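Local coordinates for protein Rab3 interacting molecule variant 2 (Drosophila melanogaster, PDB 4TS6) that probably acts at the presynaptic active zone in synaptic release as a Rab3-interacting RIM protein, of which this is the C2A domain, at residues H58-R63 against F79-L84; Y47-L52 against T97-V102. All blocks are in the same frame, centred on the assembly; numbering follows the deposited sequence.

Interaction 1: residues H58-R63 against F79-L84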
loop_
_atom_site.group_PDB
_atom_site.type_symbol
_atom_site.label_atom_id
_atom_site.label_comp_id
_atom_site.label_asym_id
_atom_site.label_seq_id
_atom_site.Cartn_x
_atom_site.Cartn_y
_atom_site.Cartn_z
ATOM N N HIS A 58 0.141 -14.854 6.651
ATOM C CA HIS A 58 0.891 -14.771 5.394
ATOM C C HIS A 58 -0.054 -14.667 4.193
ATOM O O HIS A 58 0.296 -14.107 3.155
ATOM C CB HIS A 58 1.777 -16.010 5.249
ATOM C CG HIS A 58 1.051 -17.292 5.521
ATOM N ND1 HIS A 58 0.930 -17.825 6.787
ATOM C CD2 HIS A 58 0.382 -18.131 4.693
ATOM C CE1 HIS A 58 0.229 -18.944 6.727
ATOM N NE2 HIS A 58 -0.116 -19.152 5.468
ATOM N N LYS A 59 -1.258 -15.206 4.356
ATOM C CA LYS A 59 -2.257 -15.274 3.299
ATOM C C LYS A 59 -2.713 -13.891 2.820
ATOM O O LYS A 59 -3.005 -13.691 1.639
ATOM C CB LYS A 59 -3.458 -16.069 3.822
ATOM C CG LYS A 59 -4.561 -16.333 2.812
ATOM C CD LYS A 59 -5.786 -16.948 3.492
ATOM C CE LYS A 59 -6.937 -17.131 2.505
ATOM N NZ LYS A 59 -8.233 -16.613 3.027
ATOM N N SER A 60 -2.770 -12.946 3.755
ATOM C CA SER A 60 -3.270 -11.603 3.487
ATOM C C SER A 60 -2.139 -10.664 3.067
ATOM O O SER A 60 -2.362 -9.642 2.416
ATOM C CB SER A 60 -3.967 -11.060 4.736
ATOM O OG SER A 60 -4.386 -9.720 4.555
ATOM N N LYS A 61 -0.919 -11.030 3.435
ATOM C CA LYS A 61 0.261 -10.199 3.185
ATOM C C LYS A 61 0.684 -10.091 1.720
ATOM O O LYS A 61 0.782 -11.095 1.011
ATOM C CB LYS A 61 1.447 -10.762 3.988
ATOM C CG LYS A 61 2.727 -9.947 3.848
ATOM C CD LYS A 61 3.371 -9.745 5.214
ATOM C CE LYS A 61 4.763 -10.322 5.313
ATOM N NZ LYS A 61 5.294 -10.125 6.699
ATOM N N ARG A 62 0.954 -8.864 1.279
ATOM C CA ARG A 62 1.605 -8.634 -0.009
ATOM C C ARG A 62 2.736 -7.646 0.232
ATOM O O ARG A 62 2.680 -6.844 1.161
ATOM C CB ARG A 62 0.627 -8.033 -1.023
ATOM C CG ARG A 62 -0.602 -8.888 -1.304
ATOM C CD ARG A 62 -0.245 -10.199 -1.997
ATOM N NE ARG A 62 -1.463 -10.864 -2.462
ATOM C CZ ARG A 62 -2.175 -11.703 -1.720
ATOM N NH1 ARG A 62 -1.780 -11.999 -0.487
ATOM N NH2 ARG A 62 -3.279 -12.250 -2.208
ATOM N N ARG A 63 3.761 -7.682 -0.609
ATOM C CA ARG A 63 4.889 -6.784 -0.395
ATOM C C ARG A 63 5.462 -6.375 -1.748
ATOM O O ARG A 63 5.626 -7.217 -2.628
ATOM C CB ARG A 63 5.935 -7.525 0.459
ATOM C CG ARG A 63 7.198 -6.744 0.705
ATOM C CD ARG A 63 8.282 -7.611 1.322
ATOM N NE ARG A 63 9.573 -6.929 1.302
ATOM C CZ ARG A 63 10.350 -6.775 2.370
ATOM N NH1 ARG A 63 9.967 -7.264 3.543
ATOM N NH2 ARG A 63 11.510 -6.136 2.262
ATOM N N PHE A 79 -1.546 -6.257 -6.962
ATOM C CA PHE A 79 -1.788 -7.426 -6.121
ATOM C C PHE A 79 -3.253 -7.809 -6.248
ATOM O O PHE A 79 -4.102 -6.956 -6.499
ATOM C CB PHE A 79 -1.465 -7.116 -4.659
ATOM C CG PHE A 79 -0.030 -6.697 -4.426
ATOM C CD1 PHE A 79 1.016 -7.566 -4.706
ATOM C CD2 PHE A 79 0.261 -5.444 -3.909
ATOM C CE1 PHE A 79 2.344 -7.179 -4.490
ATOM C CE2 PHE A 79 1.578 -5.052 -3.685
ATOM C CZ PHE A 79 2.621 -5.927 -3.977
ATOM N N VAL A 80 -3.551 -9.090 -6.073
ATOM C CA VAL A 80 -4.926 -9.562 -6.222
ATOM C C VAL A 80 -5.353 -10.320 -4.966
ATOM O O VAL A 80 -4.588 -11.131 -4.442
ATOM C CB VAL A 80 -5.066 -10.474 -7.462
ATOM C CG1 VAL A 80 -6.461 -11.053 -7.542
ATOM C CG2 VAL A 80 -4.761 -9.693 -8.722
ATOM N N TYR A 81 -6.552 -10.025 -4.469
ATOM C CA TYR A 81 -7.142 -10.775 -3.363
ATOM C C TYR A 81 -8.358 -11.502 -3.898
ATOM O O TYR A 81 -9.267 -10.860 -4.405
ATOM C CB TYR A 81 -7.574 -9.827 -2.248
ATOM C CG TYR A 81 -6.416 -9.246 -1.476
ATOM C CD1 TYR A 81 -5.763 -9.998 -0.505
ATOM C CD2 TYR A 81 -5.975 -7.952 -1.711
ATOM C CE1 TYR A 81 -4.693 -9.476 0.215
ATOM C CE2 TYR A 81 -4.895 -7.414 -0.988
ATOM C CZ TYR A 81 -4.263 -8.191 -0.032
ATOM O OH TYR A 81 -3.204 -7.686 0.697
ATOM N N SER A 82 -8.385 -12.823 -3.764
ATOM C CA SER A 82 -9.409 -13.651 -4.399
ATOM C C SER A 82 -10.488 -14.142 -3.440
ATOM O O SER A 82 -10.369 -13.994 -2.221
ATOM C CB SER A 82 -8.737 -14.852 -5.071
ATOM O OG SER A 82 -7.729 -14.414 -5.961
ATOM N N GLY A 83 -11.554 -14.720 -3.992
ATOM C CA GLY A 83 -12.605 -15.309 -3.171
ATOM C C GLY A 83 -13.463 -14.303 -2.420
ATOM O O GLY A 83 -13.918 -14.580 -1.303
ATOM N N LEU A 84 -13.738 -13.162 -3.049
ATOM C CA LEU A 84 -14.466 -12.074 -2.387
ATOM C C LEU A 84 -15.674 -11.580 -3.186
ATOM O O LEU A 84 -15.524 -11.178 -4.339
ATOM C CB LEU A 84 -13.508 -10.893 -2.160
ATOM C CG LEU A 84 -12.363 -11.177 -1.187
ATOM C CD1 LEU A 84 -11.259 -10.132 -1.283
ATOM C CD2 LEU A 84 -12.898 -11.262 0.237
HETATM O O HOH W 1 -1.356 -10.819 -5.519
HETATM O O HOH W 2 -6.172 -13.967 -2.378
#
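Arg62 and Phe79 both hold CG beside the backbone N and anti to the carbonyl carbon (chi1 -59° and -60°), and with these torsions the two side chains run alongside each other in opposing senses where the two sheets of the C2 beta-sandwich meet at their edges. Strand 62-63 borders one sheet and strand 74-81 the other, so side chains rather than a backbone ladder make the join. Arg62 CB sits over the centre of the Phe79 ring, 3.7 Å from its centroid, a CH-pi contact. The Arg62 chain then bends at chi2 and lays its guanidinium off-centre against Tyr81, with Arg62 CZ 4.5 Å from the Tyr81 ring centroid in a cation-pi contact and the planes 32° apart. Arg62 NH2 donates to Val80 O at 2.8 Å, slightly out of the guanidinium plane. Arg62 NH1 is held within that plane by Lys59 O and Lys61 O of its own segment, and water 1 joins Arg62 NE to Val80 N. These bonds fix the group's rotation. A leucine in place of Arg62 would probably leave Val80 O without its charged donor and the carbonyls of Lys59 and Lys61 without this shared mate. The Tyr81 hydroxyl has a backbone partner in the other segment: Tyr81 OH donates to Ser60 O at 2.7 Å, in the plane of the ring and nearly in line with the C=O.

Interaction 2: residues Y47-L52 against T97-V102; sequences YAKVFL and TLWDYV
Trp99 CB lies over one face of the Tyr47 ring, only 3.3 Å from Tyr47 CZ and 3.7 Å from the ring centroid, a CH-pi contact displaced toward the rim. Tyr47 carries CG between its backbone N and carbonyl carbon (chi1 63°), and from there the ring reaches across to the neighbouring strand. The Trp99 five-membered ring is near parallel to the Tyr47 ring, at 21°, but is slid so far aside that the two barely overlap; the methylene, not the indole, makes the close face contact. Tyr101 CB meets the same phenol at its edge, near the ring plane, 3.9 Å from Tyr47 CE1. On the other face of the sheet, Ala48 CB touches Leu98 CD1, and both side chains also pack on strand 24-33 of the opposing sheet, through Leu29 and Ala32, within the core of the C2 beta-sandwich.

Between these two faces runs an antiparallel ladder. Tyr47 with Trp99 and Lys49 with Thr97 are hydrogen-bonded pairs flanking the non-hydrogen-bonded pair Ala48 with Leu98. Both flanking pairs bond reciprocally, the shortest being Lys49 N to Thr97 O at 2.8 Å, and Ala48 CA adds a CA-H...O contact to Thr97 O at 3.2 Å.

At the polar edge, the Lys49 chain bends at chi2 and chi3 and brings Lys49 NZ over the Trp99 five-membered ring, 4.8 Å from its centroid and 23° off its normal, a cation-pi contact. The Tyr47 hydroxyl is hydrogen-bonded to Asn107 ND2, and Asp100 makes a salt bridge with Arg38. Ala48 and Leu98 are thus turned to the apolar interior, whereas Tyr47, Trp99 and Lys49 combine aromatic surface with a lysine charge that the indole's pi electrons would probably stabilise.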
loop_
_atom_site.group_PDB
_atom_site.type_symbol
_atom_site.label_atom_id
_atom_site.label_comp_id
_atom_site.label_asym_id
_atom_site.label_seq_id
_atom_site.Cartn_x
_atom_site.Cartn_y
_atom_site.Cartn_z
ATOM N N TYR A 47 9.579 0.380 0.475
ATOM C CA TYR A 47 8.740 -0.703 -0.037
ATOM C C TYR A 47 7.452 -0.632 0.725
ATOM O O TYR A 47 7.376 0.027 1.770
ATOM C CB TYR A 47 9.361 -2.089 0.161
ATOM C CG TYR A 47 9.574 -2.489 1.610
ATOM C CD1 TYR A 47 10.716 -2.103 2.300
ATOM C CD2 TYR A 47 8.640 -3.271 2.281
ATOM C CE1 TYR A 47 10.926 -2.494 3.634
ATOM C CE2 TYR A 47 8.831 -3.651 3.603
ATOM C CZ TYR A 47 9.971 -3.267 4.273
ATOM O OH TYR A 47 10.152 -3.667 5.593
ATOM N N ALA A 48 6.427 -1.312 0.213
ATOM C CA ALA A 48 5.135 -1.251 0.863
ATOM C C ALA A 48 4.664 -2.635 1.222
ATOM O O ALA A 48 4.979 -3.610 0.542
ATOM C CB ALA A 48 4.121 -0.550 -0.031
ATOM N N LYS A 49 3.923 -2.723 2.318
ATOM C CA LYS A 49 3.286 -3.965 2.681
ATOM C C LYS A 49 1.791 -3.712 2.637
ATOM O O LYS A 49 1.332 -2.630 2.995
ATOM C CB LYS A 49 3.715 -4.384 4.093
ATOM C CG LYS A 49 4.441 -5.712 4.142
ATOM C CD LYS A 49 5.641 -5.704 5.082
ATOM C CE LYS A 49 5.255 -5.721 6.551
ATOM N NZ LYS A 49 6.439 -6.045 7.424
ATOM N N VAL A 50 1.023 -4.703 2.195
ATOM C CA VAL A 50 -0.430 -4.529 2.123
ATOM C C VAL A 50 -1.075 -5.709 2.821
ATOM O O VAL A 50 -0.649 -6.853 2.623
ATOM C CB VAL A 50 -0.916 -4.526 0.671
ATOM C CG1 VAL A 50 -2.420 -4.234 0.595
ATOM C CG2 VAL A 50 -0.133 -3.508 -0.142
ATOM N N PHE A 51 -2.092 -5.436 3.641
ATOM C CA PHE A 51 -2.870 -6.503 4.271
ATOM C C PHE A 51 -4.327 -6.242 4.016
ATOM O O PHE A 51 -4.742 -5.080 3.989
ATOM C CB PHE A 51 -2.662 -6.495 5.784
ATOM C CG PHE A 51 -1.397 -7.154 6.219
ATOM C CD1 PHE A 51 -0.216 -6.436 6.287
ATOM C CD2 PHE A 51 -1.390 -8.494 6.562
ATOM C CE1 PHE A 51 0.967 -7.055 6.696
ATOM C CE2 PHE A 51 -0.223 -9.118 6.973
ATOM C CZ PHE A 51 0.954 -8.392 7.037
ATOM N N LEU A 52 -5.116 -7.300 3.845
ATOM C CA LEU A 52 -6.572 -7.114 3.813
ATOM C C LEU A 52 -7.107 -7.544 5.162
ATOM O O LEU A 52 -7.324 -8.737 5.394
ATOM C CB LEU A 52 -7.210 -7.945 2.697
ATOM C CG LEU A 52 -8.726 -7.824 2.548
ATOM C CD1 LEU A 52 -9.094 -6.382 2.189
ATOM C CD2 LEU A 52 -9.222 -8.780 1.490
ATOM N N THR A 97 1.139 -0.062 4.226
ATOM C CA THR A 97 2.134 0.577 5.069
ATOM C C THR A 97 3.441 0.722 4.310
ATOM O O THR A 97 3.910 -0.236 3.697
ATOM C CB THR A 97 2.377 -0.239 6.341
ATOM O OG1 THR A 97 1.127 -0.488 7.002
ATOM C CG2 THR A 97 3.290 0.506 7.271
ATOM N N LEU A 98 4.024 1.920 4.347
ATOM C CA LEU A 98 5.336 2.157 3.742
ATOM C C LEU A 98 6.434 2.008 4.782
ATOM O O LEU A 98 6.313 2.516 5.900
ATOM C CB LEU A 98 5.426 3.562 3.132
ATOM C CG LEU A 98 5.189 3.667 1.628
ATOM C CD1 LEU A 98 3.883 3.022 1.287
ATOM C CD2 LEU A 98 5.186 5.113 1.161
ATOM N N TRP A 99 7.524 1.370 4.366
ATOM C CA TRP A 99 8.650 1.053 5.226
ATOM C C TRP A 99 9.938 1.454 4.541
ATOM O O TRP A 99 10.015 1.424 3.315
ATOM C CB TRP A 99 8.673 -0.444 5.454
ATOM C CG TRP A 99 7.449 -0.938 6.172
ATOM C CD1 TRP A 99 6.291 -1.411 5.618
ATOM C CD2 TRP A 99 7.270 -0.978 7.586
ATOM N NE1 TRP A 99 5.406 -1.753 6.618
ATOM C CE2 TRP A 99 5.983 -1.488 7.836
ATOM C CE3 TRP A 99 8.083 -0.639 8.676
ATOM C CZ2 TRP A 99 5.486 -1.671 9.131
ATOM C CZ3 TRP A 99 7.587 -0.814 9.957
ATOM C CH2 TRP A 99 6.306 -1.326 10.173
ATOM N N ASP A 100 10.944 1.817 5.331
ATOM C CA ASP A 100 12.233 2.246 4.800
ATOM C C ASP A 100 13.151 1.073 5.046
ATOM O O ASP A 100 13.397 0.714 6.189
ATOM C CB ASP A 100 12.715 3.485 5.548
ATOM C CG ASP A 100 14.025 4.033 5.011
ATOM O OD1 ASP A 100 14.493 3.576 3.942
ATOM O OD2 ASP A 100 14.604 4.935 5.660
ATOM N N TYR A 101 13.592 0.416 3.981
ATOM C CA TYR A 101 14.472 -0.734 4.142
ATOM C C TYR A 101 15.843 -0.322 4.676
ATOM O O TYR A 101 16.566 0.472 4.054
ATOM C CB TYR A 101 14.601 -1.499 2.827
ATOM C CG TYR A 101 15.679 -2.550 2.829
ATOM C CD1 TYR A 101 15.514 -3.742 3.516
ATOM C CD2 TYR A 101 16.855 -2.360 2.125
ATOM C CE1 TYR A 101 16.509 -4.717 3.514
ATOM C CE2 TYR A 101 17.847 -3.323 2.113
ATOM C CZ TYR A 101 17.667 -4.499 2.810
ATOM O OH TYR A 101 18.653 -5.453 2.793
ATOM N N VAL A 102 16.176 -0.855 5.853
ATOM C CA VAL A 102 17.459 -0.616 6.498
ATOM C C VAL A 102 18.232 -1.929 6.448
ATOM O O VAL A 102 17.765 -2.939 6.960
ATOM C CB VAL A 102 17.269 -0.158 7.959
ATOM C CG1 VAL A 102 18.625 0.024 8.634
ATOM C CG2 VAL A 102 16.438 1.155 7.998
#

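Overall arrangement
The centres of interactions 1 and 2 lie 14 Å apart, yet strand 46-53 connects them: strand 62-63 flanks it on one side and strand 93-100 on the other, within one sheet. The junction rests on a probable hydrogen bond between Arg62 O and Val50 N at 2.9 Å, joined, in the Ser60 conformer given, by a probable one from Ser60 OG to Leu52 N. Interaction 2 is thus internal to a sheet, while interaction 1 bridges to strand 74-81 of the other, whose Tyr81 also packs on Val50. Arg63 adds a cation-pi contact to Tyr47. Bound glycerol, probably from the crystallisation liquor, lies about 4 Å from the Trp99 side chain and about 5 Å from the Arg63 side chain.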